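Local coordinates for protein SYE1 (Shewanella oneidensis, PDB 4AWT) that probably uses a bound flavin mononucleotide to carry hydride from a reduced nicotinamide to activated carbon-carbon double bonds, as other members of the Old Yellow Enzyme family do, at residues A[107-112]-A[131-136]; A[116-121]-A[144-149]; A[265-270]-A[294-299]; A[284-289]-A[313-318]; A[325-330]-A[340-345]. The protein carries 1 engineered substitution. All coordinates share one frame; numbering follows the deposited sequence.

Contact 1 (A[107-112]-A[131-136])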
# COMPACT_ATOMS: atom_id res chain seq x y z
N VAL A 107 -6.58 -2.80 12.81
CA VAL A 107 -7.31 -3.61 11.82
C VAL A 107 -6.65 -4.97 11.74
O VAL A 107 -5.90 -5.30 10.83
CB VAL A 107 -7.39 -2.89 10.48
CG1 VAL A 107 -8.20 -3.71 9.51
CG2 VAL A 107 -7.97 -1.50 10.62
N THR A 108 -6.91 -5.76 12.78
CA THR A 108 -6.36 -7.09 12.93
C THR A 108 -7.17 -7.81 14.01
O THR A 108 -8.14 -7.32 14.57
CB THR A 108 -4.87 -7.05 13.22
OG1 THR A 108 -4.36 -8.38 13.07
CG2 THR A 108 -4.54 -6.49 14.59
N HIS A 109 -6.74 -9.03 14.25
CA HIS A 109 -7.31 -9.92 15.25
C HIS A 109 -6.13 -10.53 15.99
O HIS A 109 -5.12 -10.82 15.33
CB HIS A 109 -8.16 -10.98 14.58
CG HIS A 109 -8.87 -11.85 15.50
ND1 HIS A 109 -8.36 -12.90 16.09
CD2 HIS A 109 -10.15 -11.84 15.93
CE1 HIS A 109 -9.16 -13.51 16.91
NE2 HIS A 109 -10.33 -12.88 16.82
N PRO A 110 -6.23 -10.79 17.28
CA PRO A 110 -5.14 -11.43 18.02
C PRO A 110 -4.56 -12.66 17.36
O PRO A 110 -3.36 -12.94 17.49
CB PRO A 110 -5.78 -11.72 19.41
CG PRO A 110 -6.69 -10.53 19.52
CD PRO A 110 -7.35 -10.42 18.17
N ASP A 111 -5.28 -13.47 16.72
CA ASP A 111 -4.87 -14.68 16.05
C ASP A 111 -3.80 -14.35 15.00
O ASP A 111 -3.01 -15.24 14.71
CB ASP A 111 -6.00 -15.42 15.39
CG ASP A 111 -6.95 -16.10 16.25
OD1 ASP A 111 -6.79 -16.10 17.50
OD2 ASP A 111 -7.94 -16.74 15.73
N ASN A 112 -3.76 -13.16 14.45
CA ASN A 112 -2.75 -12.81 13.47
C ASN A 112 -1.53 -12.18 14.04
O ASN A 112 -0.57 -11.97 13.31
CB ASN A 112 -3.39 -11.87 12.43
CG ASN A 112 -4.39 -12.54 11.54
OD1 ASN A 112 -4.27 -13.74 11.29
ND2 ASN A 112 -5.34 -11.81 11.01
N VAL A 131 -11.36 -8.71 9.32
CA VAL A 131 -10.14 -9.25 8.75
C VAL A 131 -10.34 -10.75 8.56
O VAL A 131 -11.44 -11.25 8.70
CB VAL A 131 -8.88 -8.90 9.55
CG1 VAL A 131 -8.72 -7.38 9.60
CG2 VAL A 131 -8.92 -9.49 10.92
N PHE A 132 -9.26 -11.47 8.21
CA PHE A 132 -9.39 -12.91 8.14
C PHE A 132 -8.15 -13.52 8.82
O PHE A 132 -7.06 -12.95 8.83
CB PHE A 132 -9.63 -13.45 6.74
CG PHE A 132 -8.58 -13.09 5.69
CD1 PHE A 132 -7.39 -13.77 5.60
CD2 PHE A 132 -8.83 -12.06 4.79
CE1 PHE A 132 -6.45 -13.44 4.62
CE2 PHE A 132 -7.92 -11.76 3.83
CZ PHE A 132 -6.73 -12.43 3.72
N VAL A 133 -8.37 -14.72 9.33
CA VAL A 133 -7.39 -15.48 10.08
C VAL A 133 -7.31 -16.86 9.50
O VAL A 133 -8.16 -17.32 8.74
CB VAL A 133 -7.78 -15.54 11.59
CG1 VAL A 133 -7.87 -14.16 12.20
CG2 VAL A 133 -9.04 -16.36 11.77
N ASP A 134 -6.24 -17.56 9.86
CA ASP A 134 -6.09 -19.00 9.57
C ASP A 134 -6.84 -19.79 10.61
O ASP A 134 -6.52 -19.66 11.81
CB ASP A 134 -4.58 -19.29 9.64
CG ASP A 134 -4.12 -20.70 9.30
OD1 ASP A 134 -5.00 -21.56 9.22
OD2 ASP A 134 -2.88 -20.86 9.01
N ASN A 135 -7.84 -20.51 10.15
CA ASN A 135 -8.63 -21.28 11.10
C ASN A 135 -8.22 -22.75 10.98
O ASN A 135 -8.97 -23.60 11.50
CB ASN A 135 -10.12 -21.13 10.87
CG ASN A 135 -10.46 -21.50 9.44
OD1 ASN A 135 -9.77 -22.23 8.72
ND2 ASN A 135 -11.62 -20.97 9.04
N GLY A 136 -7.11 -23.10 10.33
CA GLY A 136 -6.65 -24.45 10.14
C GLY A 136 -7.07 -25.06 8.83
O GLY A 136 -6.59 -26.06 8.33
O HOH W 1 -7.86 -18.92 14.28
O HOH W 2 -3.85 -18.06 13.40
O HOH W 3 -3.88 -16.29 11.10
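The loop 107-112 passes beside strand residues 131-133 without a backbone-to-backbone hydrogen bond, bringing T108 CA to 6.0 Å from V131 CA and N112 CA to 6.3 Å from V133 CA. N112, in the short 3-10 turn, makes the direct polar link: its ND2 gives a nearly straight bond (169°) to F132 O at 3.0 Å, in the plane of its own amide but above the carbonyl plane. Its OD1 accepts a hydrogen bond from a water that in turn accepts from D134 N. Shortening N112 to an alanine would take away the donor to F132 O and is likely to leave that water less firmly held. The strand belongs to the beta hairpin 130-133/141-144, in the excursion following barrel strand 96-102. Its two valines turn apolar ends to the loop: V131 CG1 meets V107 CG1 at 3.7 Å, and V133 CG1, anti to its carbonyl carbon (chi1 -59°), sits 3.9 Å from D111 CB, also touching H109 and N112. F132 points the other way and touches a bound octyl glucoside.

Contact 2 (A[116-121]-A[144-149]); sequences QQPISS and DVAVPR
The carbonyl O of R149 is met from the neighbouring strand by two hydrogens: S120 N donates to it at 3.0 Å, and I119 CA adds a CA-H...O contact at 3.3 Å. With R149 N bonded to P118 O at 2.9 Å, this is the ladder of a two-stranded parallel sheet, 119-120 with 149-150, in which I119 pairs with R149. Their side chains lie side by side on one face of it, and I119 CG2 rests over a face of the guanidinium, 3.4 Å from NH2; a branched aliphatic residue thus flanks the flat cation while NH1 makes a salt bridge to D155. Just before the ladder, Q117 has CG anti to the backbone N (chi1 -176°) and an extended chain, long enough for NE2 to reach V147 O at 3.0 Å, almost straight at 175°. Two buried prolines, which have no N-H to spend, pack beside the ladder: P118 CG meets A146 CB at 4.0 Å, and P148 CB meets S120 CB, whose OG bonds to Q190. At the edge of the guanidinium a water accepts from R149 NE at 2.8 Å and donates to Q117 O and Q116 OE1.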
# COMPACT_ATOMS: atom_id res chain seq x y z
N GLN A 116 -1.53 -11.16 20.77
CA GLN A 116 -1.42 -9.83 21.34
C GLN A 116 -2.66 -9.03 21.06
O GLN A 116 -3.36 -9.24 20.09
CB GLN A 116 -0.24 -9.09 20.75
CG GLN A 116 1.13 -9.46 21.33
CD GLN A 116 1.23 -9.09 22.76
OE1 GLN A 116 1.17 -7.92 23.19
NE2 GLN A 116 1.30 -10.10 23.63
N GLN A 117 -2.93 -8.03 21.93
CA GLN A 117 -3.94 -7.06 21.66
C GLN A 117 -3.42 -6.11 20.59
O GLN A 117 -2.28 -5.67 20.61
CB GLN A 117 -4.23 -6.30 22.94
CG GLN A 117 -5.35 -5.30 22.77
CD GLN A 117 -5.79 -4.67 24.07
OE1 GLN A 117 -5.11 -4.74 25.10
NE2 GLN A 117 -6.92 -4.00 24.02
N PRO A 118 -4.28 -5.73 19.63
CA PRO A 118 -3.85 -4.75 18.63
C PRO A 118 -3.52 -3.40 19.25
O PRO A 118 -4.05 -3.07 20.32
CB PRO A 118 -5.09 -4.66 17.72
CG PRO A 118 -5.81 -5.92 17.91
CD PRO A 118 -5.64 -6.21 19.37
N ILE A 119 -2.73 -2.60 18.55
CA ILE A 119 -2.40 -1.26 18.97
C ILE A 119 -2.99 -0.24 18.01
O ILE A 119 -3.18 -0.51 16.82
CB ILE A 119 -0.90 -1.04 19.12
CG1 ILE A 119 -0.09 -1.19 17.82
CG2 ILE A 119 -0.35 -2.00 20.20
CD1 ILE A 119 1.36 -0.80 17.89
N SER A 120 -3.21 0.97 18.54
CA SER A 120 -3.72 2.07 17.73
C SER A 120 -3.32 3.38 18.36
O SER A 120 -2.65 3.44 19.39
CB SER A 120 -5.22 1.94 17.57
OG SER A 120 -5.75 2.86 16.60
N SER A 121 -3.78 4.48 17.74
CA SER A 121 -3.65 5.79 18.39
C SER A 121 -4.42 5.79 19.71
O SER A 121 -3.97 6.37 20.69
CB SER A 121 -4.15 6.85 17.45
OG SER A 121 -5.50 6.51 17.07
N ASP A 144 -14.39 -10.47 13.12
CA ASP A 144 -14.43 -9.10 13.56
C ASP A 144 -13.08 -8.68 14.11
O ASP A 144 -12.37 -9.48 14.77
CB ASP A 144 -15.45 -8.95 14.68
CG ASP A 144 -16.87 -9.05 14.17
OD1 ASP A 144 -17.10 -9.06 12.97
OD2 ASP A 144 -17.77 -9.05 15.04
N VAL A 145 -12.67 -7.45 13.90
CA VAL A 145 -11.48 -6.93 14.51
C VAL A 145 -11.67 -6.81 16.02
O VAL A 145 -12.80 -6.76 16.51
CB VAL A 145 -11.11 -5.56 13.90
CG1 VAL A 145 -10.68 -5.74 12.46
CG2 VAL A 145 -12.24 -4.54 14.01
N ALA A 146 -10.55 -6.70 16.72
CA ALA A 146 -10.49 -6.54 18.15
C ALA A 146 -10.36 -5.10 18.59
O ALA A 146 -9.97 -4.23 17.84
CB ALA A 146 -9.39 -7.38 18.73
N VAL A 147 -10.67 -4.82 19.87
CA VAL A 147 -10.49 -3.52 20.44
C VAL A 147 -9.03 -3.26 20.73
O VAL A 147 -8.42 -4.08 21.43
CB VAL A 147 -11.32 -3.36 21.75
CG1 VAL A 147 -11.04 -2.03 22.38
CG2 VAL A 147 -12.82 -3.50 21.51
N PRO A 148 -8.44 -2.18 20.24
CA PRO A 148 -7.02 -1.98 20.44
C PRO A 148 -6.70 -1.32 21.79
O PRO A 148 -7.59 -0.75 22.43
CB PRO A 148 -6.65 -1.03 19.31
CG PRO A 148 -7.88 -0.16 19.19
CD PRO A 148 -9.03 -1.14 19.39
N ARG A 149 -5.44 -1.36 22.13
CA ARG A 149 -4.88 -0.53 23.19
C ARG A 149 -4.19 0.68 22.58
O ARG A 149 -3.68 0.60 21.44
CB ARG A 149 -3.95 -1.32 24.12
CG ARG A 149 -2.71 -1.84 23.43
CD ARG A 149 -1.83 -2.61 24.41
NE ARG A 149 -0.58 -3.03 23.83
CZ ARG A 149 0.46 -2.22 23.63
NH1 ARG A 149 0.46 -0.99 24.03
NH2 ARG A 149 1.50 -2.72 23.01
O HOH W 4 -0.45 -5.56 22.59
O HOH W 5 -8.52 -1.15 25.04

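Contact 3 (A[265-270]-A[294-299]); sequences VYLHIA and GVLIYA
Five backbone hydrogen bonds tie segments 265-270 and 294-299, whose strands run parallel, the donors coming from each in turn. The first, V295 N to V265 O, is weak at 3.3 Å; the others are sound, as with I269 N to I297 O at 2.8 Å. CA-H...O contacts run between them. CH-pi contacts follow on both faces. I297 serves two rings at once: with CG1 anti to the carbonyl carbon (chi1 -48°), CD1 stands over the Y266 ring, 3.8 Å from its centroid, while CG2 lies over the imidazole of H268, 4.0 Å from its centre. A299 is small enough for its CB to meet the edge of that ring at NE2. On the L267, L296, I269 and Y298 face, I269 CB lies over the Y298 ring, 4.0 Å from its centroid. L296 CD1 also packs on L267 CB at 4.1 Å and on I269 CG1. Among the polar ends, Y266 OH and H268 ND1 share E179 OE1. These are the sixth and seventh strands of the TIM barrel, joined through helix 282-291; Y298 packs outward on that helix, strand 230-234 flanks the sixth strand and A299 lies beside FMN.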
# COMPACT_ATOMS: atom_id res chain seq x y z
N VAL A 265 9.58 10.68 -2.99
CA VAL A 265 9.65 10.53 -4.44
C VAL A 265 8.28 10.43 -5.09
O VAL A 265 8.11 10.87 -6.24
CB VAL A 265 10.57 9.36 -4.82
CG1 VAL A 265 9.92 8.00 -4.66
CG2 VAL A 265 11.10 9.53 -6.21
N TYR A 266 7.30 9.87 -4.41
CA TYR A 266 5.93 9.85 -4.92
C TYR A 266 4.96 9.90 -3.78
O TYR A 266 5.24 9.44 -2.65
CB TYR A 266 5.67 8.66 -5.83
CG TYR A 266 5.54 7.27 -5.27
CD1 TYR A 266 4.43 6.89 -4.52
CD2 TYR A 266 6.46 6.30 -5.56
CE1 TYR A 266 4.27 5.61 -4.05
CE2 TYR A 266 6.29 4.99 -5.18
CZ TYR A 266 5.20 4.62 -4.42
OH TYR A 266 5.02 3.32 -4.08
N LEU A 267 3.76 10.36 -4.11
CA LEU A 267 2.58 10.32 -3.24
C LEU A 267 1.53 9.54 -4.02
O LEU A 267 1.24 9.86 -5.17
CB LEU A 267 2.09 11.74 -2.93
CG LEU A 267 0.82 11.83 -2.12
CD1 LEU A 267 0.92 11.14 -0.80
CD2 LEU A 267 0.44 13.30 -1.93
N HIS A 268 0.97 8.53 -3.37
CA HIS A 268 0.01 7.61 -3.96
C HIS A 268 -1.32 7.76 -3.23
O HIS A 268 -1.38 7.57 -2.02
CB HIS A 268 0.59 6.21 -3.85
CG HIS A 268 -0.18 5.10 -4.49
ND1 HIS A 268 0.32 3.82 -4.49
CD2 HIS A 268 -1.34 5.03 -5.18
CE1 HIS A 268 -0.53 3.07 -5.18
NE2 HIS A 268 -1.57 3.74 -5.62
N ILE A 269 -2.35 8.15 -3.97
CA ILE A 269 -3.68 8.36 -3.44
C ILE A 269 -4.54 7.14 -3.76
O ILE A 269 -4.74 6.81 -4.96
CB ILE A 269 -4.31 9.63 -3.98
CG1 ILE A 269 -3.44 10.86 -3.72
CG2 ILE A 269 -5.73 9.79 -3.45
CD1 ILE A 269 -3.17 11.16 -2.27
N ALA A 270 -5.04 6.48 -2.72
CA ALA A 270 -5.97 5.37 -2.87
C ALA A 270 -7.37 5.97 -2.89
O ALA A 270 -7.95 6.35 -1.87
CB ALA A 270 -5.81 4.40 -1.72
N GLY A 294 6.08 16.16 -6.35
CA GLY A 294 6.73 14.98 -6.89
C GLY A 294 5.81 14.18 -7.79
O GLY A 294 4.88 14.71 -8.39
N VAL A 295 6.07 12.90 -7.91
CA VAL A 295 5.24 12.03 -8.76
C VAL A 295 3.97 11.69 -8.01
O VAL A 295 4.00 11.19 -6.90
CB VAL A 295 6.03 10.77 -9.16
CG1 VAL A 295 5.12 9.76 -9.83
CG2 VAL A 295 7.19 11.16 -10.07
N LEU A 296 2.82 11.96 -8.66
CA LEU A 296 1.53 11.73 -8.05
C LEU A 296 0.86 10.55 -8.73
O LEU A 296 0.68 10.53 -9.96
CB LEU A 296 0.82 13.09 -8.14
CG LEU A 296 -0.51 13.23 -7.43
CD1 LEU A 296 -0.42 12.83 -5.97
CD2 LEU A 296 -1.00 14.68 -7.54
N ILE A 297 0.51 9.55 -7.94
CA ILE A 297 -0.10 8.31 -8.39
C ILE A 297 -1.51 8.23 -7.83
O ILE A 297 -1.69 8.48 -6.64
CB ILE A 297 0.71 7.08 -7.93
CG1 ILE A 297 2.19 7.23 -8.20
CG2 ILE A 297 0.11 5.82 -8.50
CD1 ILE A 297 3.05 6.07 -7.79
N TYR A 298 -2.50 7.88 -8.65
CA TYR A 298 -3.84 7.58 -8.17
C TYR A 298 -4.20 6.16 -8.56
O TYR A 298 -3.85 5.71 -9.65
CB TYR A 298 -4.90 8.52 -8.76
CG TYR A 298 -4.92 9.89 -8.16
CD1 TYR A 298 -3.99 10.86 -8.46
CD2 TYR A 298 -5.92 10.23 -7.27
CE1 TYR A 298 -4.05 12.11 -7.92
CE2 TYR A 298 -5.96 11.50 -6.69
CZ TYR A 298 -5.02 12.45 -7.03
OH TYR A 298 -5.14 13.67 -6.47
N ALA A 299 -4.99 5.51 -7.71
CA ALA A 299 -5.58 4.22 -8.04
C ALA A 299 -7.01 4.19 -7.50
O ALA A 299 -7.29 4.73 -6.43
CB ALA A 299 -4.82 3.06 -7.42

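Contact 4 (A[284-289]-A[313-318])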
# COMPACT_ATOMS: atom_id res chain seq x y z
N PHE A 284 -10.06 19.49 -5.44
CA PHE A 284 -9.23 18.91 -4.37
C PHE A 284 -8.01 18.22 -4.97
O PHE A 284 -6.88 18.40 -4.50
CB PHE A 284 -10.05 17.95 -3.55
CG PHE A 284 -9.31 17.21 -2.47
CD1 PHE A 284 -8.32 17.76 -1.68
CD2 PHE A 284 -9.62 15.91 -2.24
CE1 PHE A 284 -7.69 17.03 -0.70
CE2 PHE A 284 -9.01 15.16 -1.25
CZ PHE A 284 -8.00 15.75 -0.47
N LYS A 285 -8.20 17.44 -6.05
CA LYS A 285 -7.06 16.86 -6.73
C LYS A 285 -6.09 17.93 -7.18
O LYS A 285 -4.87 17.76 -7.07
CB LYS A 285 -7.53 16.01 -7.92
CG LYS A 285 -8.32 14.81 -7.53
CD LYS A 285 -8.70 13.95 -8.76
CE LYS A 285 -9.39 12.69 -8.36
NZ LYS A 285 -9.67 11.84 -9.51
N ARG A 286 -6.57 19.06 -7.69
CA ARG A 286 -5.67 20.09 -8.13
C ARG A 286 -4.94 20.72 -6.94
O ARG A 286 -3.75 21.05 -7.06
CB ARG A 286 -6.35 21.14 -8.98
CG ARG A 286 -6.85 20.58 -10.31
CD ARG A 286 -7.19 21.67 -11.27
NE ARG A 286 -7.80 21.19 -12.47
CZ ARG A 286 -7.22 20.67 -13.50
NH1 ARG A 286 -5.89 20.57 -13.56
NH2 ARG A 286 -7.93 20.24 -14.53
N ALA A 287 -5.59 20.85 -5.81
CA ALA A 287 -4.91 21.34 -4.61
C ALA A 287 -3.80 20.38 -4.19
O ALA A 287 -2.69 20.81 -3.85
CB ALA A 287 -5.90 21.58 -3.48
N LEU A 288 -4.06 19.08 -4.22
CA LEU A 288 -3.01 18.10 -3.89
C LEU A 288 -1.85 18.22 -4.83
O LEU A 288 -0.69 18.09 -4.43
CB LEU A 288 -3.55 16.67 -3.91
CG LEU A 288 -4.57 16.34 -2.83
CD1 LEU A 288 -5.11 14.92 -3.02
CD2 LEU A 288 -4.02 16.46 -1.44
N ARG A 289 -2.12 18.48 -6.12
CA ARG A 289 -1.10 18.65 -7.15
C ARG A 289 -0.21 19.85 -6.87
O ARG A 289 0.94 19.84 -7.23
CB ARG A 289 -1.79 18.69 -8.51
CG ARG A 289 -0.97 19.03 -9.74
CD ARG A 289 -0.05 17.89 -10.20
NE ARG A 289 1.03 17.69 -9.21
CZ ARG A 289 1.93 16.73 -9.33
NH1 ARG A 289 1.90 15.96 -10.37
NH2 ARG A 289 2.91 16.63 -8.38
N ASP A 313 -5.21 15.98 -17.85
CA ASP A 313 -5.79 17.09 -17.10
C ASP A 313 -4.80 17.60 -16.05
O ASP A 313 -5.14 18.58 -15.38
CB ASP A 313 -7.08 16.72 -16.48
CG ASP A 313 -8.23 16.51 -17.40
OD1 ASP A 313 -8.13 16.78 -18.61
OD2 ASP A 313 -9.32 16.05 -16.98
N GLY A 314 -3.63 17.01 -15.90
CA GLY A 314 -2.66 17.48 -14.95
C GLY A 314 -2.90 17.06 -13.53
O GLY A 314 -2.32 17.64 -12.61
N LEU A 315 -3.73 16.05 -13.31
CA LEU A 315 -4.09 15.61 -11.97
C LEU A 315 -3.17 14.52 -11.44
O LEU A 315 -2.95 14.42 -10.24
CB LEU A 315 -5.54 15.09 -11.95
CG LEU A 315 -6.56 16.05 -12.51
CD1 LEU A 315 -7.94 15.46 -12.50
CD2 LEU A 315 -6.52 17.38 -11.76
N ALA A 316 -2.66 13.68 -12.29
CA ALA A 316 -1.87 12.54 -11.92
C ALA A 316 -0.71 12.41 -12.88
O ALA A 316 -0.84 12.74 -14.06
CB ALA A 316 -2.71 11.26 -12.01
N ASP A 317 0.38 11.81 -12.40
CA ASP A 317 1.47 11.42 -13.26
C ASP A 317 1.42 9.94 -13.63
O ASP A 317 1.87 9.56 -14.72
CB ASP A 317 2.80 11.74 -12.59
CG ASP A 317 2.92 13.17 -12.25
OD1 ASP A 317 2.75 14.02 -13.16
OD2 ASP A 317 3.14 13.50 -11.05
N MET A 318 0.94 9.11 -12.72
CA MET A 318 0.85 7.68 -12.91
C MET A 318 -0.49 7.20 -12.38
O MET A 318 -1.06 7.82 -11.48
CB MET A 318 1.96 6.92 -12.25
CG MET A 318 3.36 7.35 -12.61
SD MET A 318 4.65 6.35 -11.87
CE MET A 318 4.61 4.93 -12.96
O HOH W 6 -3.89 15.38 -7.95
O HOH W 7 -3.67 20.79 -11.93
O HOH W 8 1.06 16.22 -13.12
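R289 and D317 meet because the arginine chain folds back: in one of its two modelled conformers CG is anti to the backbone N, and bends at chi2 (74°) and chi3 (-69°) carry NH1 to D317 OD2. R286 instead stays extended from CG to NE, bringing its guanidinium to D313 O. The contact belongs to the outer layer of the TIM barrel, where helix 282-291 lies against the loop leading from helix 304-312 into the last strand; G314, with the positive phi that suits glycine, closes helix 304-312 in a Schellman motif. The R289-D317 salt bridge is 2.8 Å long, NH1 approaching the syn side of the carboxylate somewhat out of its plane. OD2 also accepts from L296 N, and R289 NH2 bonds to the carbonyls of Y292 and G294; the arginine thus ties D317 to the turn before strand 295-299, and D317 itself reaches the strand. R286 NH1 binds D313 O at 2.8 Å, nearly in line with the C=O. Leucine suits a place against two long side chains: L315 CD2 lies over one face of the R286 guanidinium and 3.5 Å from R286 CG, while CD1 meets K285 CD at 4.1 Å. K285 NZ goes on to a salt bridge with E271. A water donates to K285 O and to L315 O, 2.7 Å from each.

Contact 5 (A[325-330]-A[340-345])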
# COMPACT_ATOMS: atom_id res chain seq x y z
N PHE A 325 -5.24 -5.74 -12.74
CA PHE A 325 -3.94 -6.42 -12.80
C PHE A 325 -3.98 -7.83 -12.23
O PHE A 325 -3.16 -8.65 -12.57
CB PHE A 325 -2.85 -5.59 -12.10
CG PHE A 325 -1.79 -5.07 -13.03
CD1 PHE A 325 -1.14 -5.92 -13.90
CD2 PHE A 325 -1.46 -3.73 -13.03
CE1 PHE A 325 -0.14 -5.47 -14.73
CE2 PHE A 325 -0.45 -3.26 -13.87
CZ PHE A 325 0.20 -4.14 -14.72
N ILE A 326 -4.94 -8.13 -11.36
CA ILE A 326 -5.00 -9.50 -10.87
C ILE A 326 -5.26 -10.46 -12.01
O ILE A 326 -4.61 -11.48 -12.12
CB ILE A 326 -6.07 -9.57 -9.79
CG1 ILE A 326 -5.59 -8.74 -8.59
CG2 ILE A 326 -6.47 -10.99 -9.42
CD1 ILE A 326 -6.68 -8.67 -7.52
N ALA A 327 -6.22 -10.11 -12.87
CA ALA A 327 -6.69 -11.01 -13.90
C ALA A 327 -6.02 -10.83 -15.26
O ALA A 327 -6.25 -11.63 -16.15
CB ALA A 327 -8.20 -10.87 -14.06
N ASN A 328 -5.21 -9.80 -15.42
CA ASN A 328 -4.63 -9.45 -16.71
C ASN A 328 -3.14 -9.20 -16.49
O ASN A 328 -2.72 -8.09 -16.20
CB ASN A 328 -5.28 -8.21 -17.31
CG ASN A 328 -6.76 -8.45 -17.57
OD1 ASN A 328 -7.12 -9.00 -18.61
ND2 ASN A 328 -7.58 -8.08 -16.59
N PRO A 329 -2.31 -10.26 -16.59
CA PRO A 329 -0.89 -10.05 -16.34
C PRO A 329 -0.26 -9.06 -17.30
O PRO A 329 0.67 -8.34 -16.97
CB PRO A 329 -0.29 -11.46 -16.46
CG PRO A 329 -1.27 -12.22 -17.33
CD PRO A 329 -2.62 -11.67 -16.92
N ASP A 330 -0.80 -9.06 -18.54
CA ASP A 330 -0.45 -8.19 -19.62
C ASP A 330 -1.39 -7.01 -19.71
O ASP A 330 -1.72 -6.52 -20.81
CB ASP A 330 -0.42 -8.95 -20.95
CG ASP A 330 -1.71 -9.61 -21.31
OD1 ASP A 330 -2.60 -9.80 -20.43
OD2 ASP A 330 -1.84 -9.96 -22.50
N PRO A 340 -10.00 -6.86 -24.74
CA PRO A 340 -10.87 -7.03 -23.58
C PRO A 340 -10.09 -7.55 -22.38
O PRO A 340 -9.19 -8.35 -22.49
CB PRO A 340 -11.89 -8.07 -24.08
CG PRO A 340 -11.14 -8.83 -25.16
CD PRO A 340 -10.33 -7.75 -25.85
N LEU A 341 -10.54 -7.07 -21.22
CA LEU A 341 -9.94 -7.45 -19.95
C LEU A 341 -10.65 -8.66 -19.37
O LEU A 341 -11.89 -8.69 -19.26
CB LEU A 341 -10.01 -6.31 -18.94
CG LEU A 341 -9.39 -5.00 -19.40
CD1 LEU A 341 -9.30 -4.05 -18.19
CD2 LEU A 341 -8.04 -5.16 -20.03
N ALA A 342 -9.89 -9.64 -18.94
CA ALA A 342 -10.44 -10.69 -18.10
C ALA A 342 -10.86 -10.10 -16.78
O ALA A 342 -10.34 -9.07 -16.34
CB ALA A 342 -9.42 -11.78 -17.90
N GLU A 343 -11.79 -10.75 -16.09
CA GLU A 343 -12.17 -10.37 -14.75
C GLU A 343 -11.67 -11.39 -13.74
O GLU A 343 -11.58 -12.59 -14.02
CB GLU A 343 -13.68 -10.16 -14.55
CG GLU A 343 -14.25 -8.96 -15.31
CD GLU A 343 -15.69 -8.67 -14.93
OE1 GLU A 343 -16.65 -9.20 -15.50
OE2 GLU A 343 -15.84 -7.87 -13.98
N HIS A 344 -11.35 -10.88 -12.55
CA HIS A 344 -10.81 -11.71 -11.51
C HIS A 344 -11.90 -12.50 -10.78
O HIS A 344 -13.08 -12.09 -10.74
CB HIS A 344 -10.02 -10.89 -10.48
CG HIS A 344 -10.86 -10.09 -9.55
ND1 HIS A 344 -11.35 -8.86 -9.84
CD2 HIS A 344 -11.33 -10.41 -8.30
CE1 HIS A 344 -12.08 -8.45 -8.81
NE2 HIS A 344 -12.09 -9.37 -7.85
N VAL A 345 -11.46 -13.57 -10.13
CA VAL A 345 -12.30 -14.45 -9.32
C VAL A 345 -12.15 -14.07 -7.84
O VAL A 345 -11.06 -14.30 -7.27
CB VAL A 345 -11.93 -15.89 -9.53
CG1 VAL A 345 -12.78 -16.79 -8.66
CG2 VAL A 345 -12.15 -16.26 -11.02
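Polar pairing is concentrated in N328 and A342. N328 OD1 accepts from A342 N at 2.9 Å, the donor lying in the carbonyl plane on a lone pair, and N328 ND2 returns a bond of 2.9 Å to A342 O with an angle of 159°. The carboxamide, with CG anti to the carbonyl carbon (chi1 -62°), thus grips both polar atoms of one residue, much as a strand partner would; ND2 also bonds to P324 O, which fixes the amide's rotation. A leucine in its place would leave A342 N and O without these partners and is likely to leave the 340-345 loop less firmly held. Apolar contacts lie alongside. A327 CB, at the last turn of helix 323-327, sits 3.5 Å from H344 N and 4.1 Å from A342 CB; a methyl suits so close a backbone. I326 CG2 touches H344 CB at 3.7 Å. H344 lies close to a bound sulfate, and I326 touches FMN. R323, the first residue of this helix, and G322 before it bind FMN, just after TIM-barrel strand 318-320. Because asparagine offers both a donor and an acceptor, one side chain can fasten an irregular loop to the end of this helix.

In the fold
Contact 3 is part of the wall of the FMN-bearing TIM barrel; the other four lie outside that wall. Contacts 3 and 4 are interleaved, their centres about 9 Å apart: L296 O meets D317 N, joining the seventh strand to the loop outside it. Contacts 1 and 2 touch similarly, about 12 Å between centres, with T108 O meeting A146 N, and build the excursion after strand 96-102 on the far side of the chain's centre from contact 3; the centres of contacts 1 and 3 are about 30 Å apart. Contact 5 touches neither group. The flavin is the common reference: the side chains of A299 and I326 lie about 4 Å from it, that of F132 about 8 Å, and that of K285 about 12 Å, while contact 2 lies away from the FMN site.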